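Exodeoxyribonuclease III (PDB 2JC4) probably acts as a metal-dependent DNA repair phosphodiesterase, a 3'-5' exonuclease of the AP/ExoA family that works on double-stranded DNA. Local coordinates at residues A[131-134]-A[135-139]. Sequence-based numbering, arbitrary orientation.
Sequences VRDE and MTRHG
Arg-137 folds back over the last turn of the helix and grips Asp-133 end-on, NH1 reaching OD1 at 3.0 Å and NH2 reaching OD2 at 3.3 Å. Both oxygens lie in or near the guanidinium plane, yet the nitrogens arrive from above the carboxylate, and the two planes stand 61° apart. Asp-133 has its CG anti to the backbone N (chi1 175°), which carries the carboxylate along the helix toward the arginine. Arg-137 NH2 also forms a salt bridge to Glu-134 OE2 at 3.2 Å, its hydrogen bond weak and the two planes nearly perpendicular. The guanidinium face rests over Asp-133 O and Glu-134 CA.

This is the C-terminal end of helix 115-135, where the chain turns off toward strand 141-144 in the DNase I-like fold. Met-135 N still makes the i to i+4 bond to Val-131 O (2.9 Å); Thr-136 N and Arg-137 N instead bond three residues back, to Asp-133 O and Glu-134 O. Thr-136 OG1 adds a 2.7 Å bond to Asp-133 O, in the carbonyl plane, giving that oxygen two donors. The His-138 ring brings its CD2 edge to 3.2 Å from Glu-134 O, which also takes a weak bond from His-138 N.

Further out, Arg-100 NE on strand 99-105 forms a salt bridge with Glu-134 OE1. Val-131 CG1 meets Met-135 SD, and both side chains pack against Leu-182.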
loop_
_atom_site.group_PDB
_atom_site.type_symbol
_atom_site.label_atom_id
_atom_site.label_comp_id
_atom_site.label_asym_id
_atom_site.label_seq_id
_atom_site.Cartn_x
_atom_site.Cartn_y
_atom_site.Cartn_z
ATOM N N VAL A 131 -11.905 -3.065 8.194
ATOM C CA VAL A 131 -11.233 -4.327 7.793
ATOM C C VAL A 131 -11.842 -5.512 8.569
ATOM O O VAL A 131 -12.175 -6.556 7.975
ATOM C CB VAL A 131 -9.676 -4.265 7.893
ATOM C CG1 VAL A 131 -9.074 -5.634 7.487
ATOM C CG2 VAL A 131 -9.100 -3.185 6.966
ATOM N N ARG A 132 -12.016 -5.366 9.876
ATOM C CA ARG A 132 -12.637 -6.435 10.689
ATOM C C ARG A 132 -14.020 -6.912 10.106
ATOM O O ARG A 132 -14.330 -8.132 10.010
ATOM C CB ARG A 132 -12.858 -5.913 12.100
ATOM C CG ARG A 132 -13.428 -7.016 13.078
ATOM C CD ARG A 132 -13.747 -6.442 14.486
ATOM N NE ARG A 132 -12.545 -6.000 15.179
ATOM C CZ ARG A 132 -12.305 -4.750 15.585
ATOM N NH1 ARG A 132 -13.200 -3.779 15.386
ATOM N NH2 ARG A 132 -11.157 -4.472 16.215
ATOM N N ASP A 133 -14.831 -5.936 9.724
ATOM C CA ASP A 133 -16.142 -6.173 9.149
ATOM C C ASP A 133 -16.032 -6.837 7.785
ATOM O O ASP A 133 -16.743 -7.840 7.502
ATOM C CB ASP A 133 -16.882 -4.832 9.053
ATOM C CG ASP A 133 -18.233 -4.932 8.356
ATOM O OD1 ASP A 133 -19.042 -5.802 8.719
ATOM O OD2 ASP A 133 -18.482 -4.121 7.438
ATOM N N GLU A 134 -15.129 -6.318 6.949
ATOM C CA GLU A 134 -14.918 -6.867 5.609
ATOM C C GLU A 134 -14.480 -8.326 5.683
ATOM O O GLU A 134 -14.944 -9.156 4.897
ATOM C CB GLU A 134 -13.895 -6.030 4.819
ATOM C CG GLU A 134 -14.378 -4.652 4.393
ATOM C CD GLU A 134 -15.262 -4.727 3.173
ATOM O OE1 GLU A 134 -14.819 -5.276 2.159
ATOM O OE2 GLU A 134 -16.402 -4.256 3.234
ATOM N N MET A 135 -13.613 -8.641 6.644
ATOM C CA MET A 135 -13.141 -10.014 6.813
ATOM C C MET A 135 -14.210 -11.080 7.184
ATOM O O MET A 135 -14.005 -12.259 6.926
ATOM C CB MET A 135 -12.012 -10.035 7.844
ATOM C CG MET A 135 -10.712 -9.384 7.299
ATOM S SD MET A 135 -9.471 -9.355 8.595
ATOM C CE MET A 135 -9.119 -11.127 8.639
ATOM N N THR A 136 -15.334 -10.669 7.785
ATOM C CA THR A 136 -16.433 -11.629 8.082
ATOM C C THR A 136 -17.103 -12.191 6.819
ATOM O O THR A 136 -17.899 -13.122 6.902
ATOM C CB THR A 136 -17.582 -10.994 8.910
ATOM O OG1 THR A 136 -18.211 -9.952 8.146
ATOM C CG2 THR A 136 -17.064 -10.416 10.213
ATOM N N ARG A 137 -16.835 -11.591 5.669
ATOM C CA ARG A 137 -17.567 -11.941 4.459
ATOM C C ARG A 137 -16.693 -12.474 3.347
ATOM O O ARG A 137 -17.192 -13.142 2.447
ATOM C CB ARG A 137 -18.333 -10.730 3.959
ATOM C CG ARG A 137 -19.415 -10.336 4.869
ATOM C CD ARG A 137 -20.255 -9.189 4.280
ATOM N NE ARG A 137 -19.544 -7.941 4.032
ATOM C CZ ARG A 137 -19.328 -7.030 4.969
ATOM N NH1 ARG A 137 -19.708 -7.277 6.212
ATOM N NH2 ARG A 137 -18.718 -5.889 4.688
ATOM N N HIS A 138 -15.398 -12.170 3.394
ATOM C CA HIS A 138 -14.487 -12.543 2.310
ATOM C C HIS A 138 -13.335 -13.362 2.837
ATOM O O HIS A 138 -12.409 -12.822 3.464
ATOM C CB HIS A 138 -13.903 -11.296 1.617
ATOM C CG HIS A 138 -14.935 -10.337 1.125
ATOM N ND1 HIS A 138 -15.544 -10.462 -0.105
ATOM C CD2 HIS A 138 -15.453 -9.222 1.693
ATOM C CE1 HIS A 138 -16.397 -9.468 -0.271
ATOM N NE2 HIS A 138 -16.352 -8.694 0.800
ATOM N N GLY A 139 -13.353 -14.659 2.536
ATOM C CA GLY A 139 -12.269 -15.583 2.957
ATOM C C GLY A 139 -10.974 -15.259 2.207
ATOM O O GLY A 139 -9.861 -15.459 2.719
#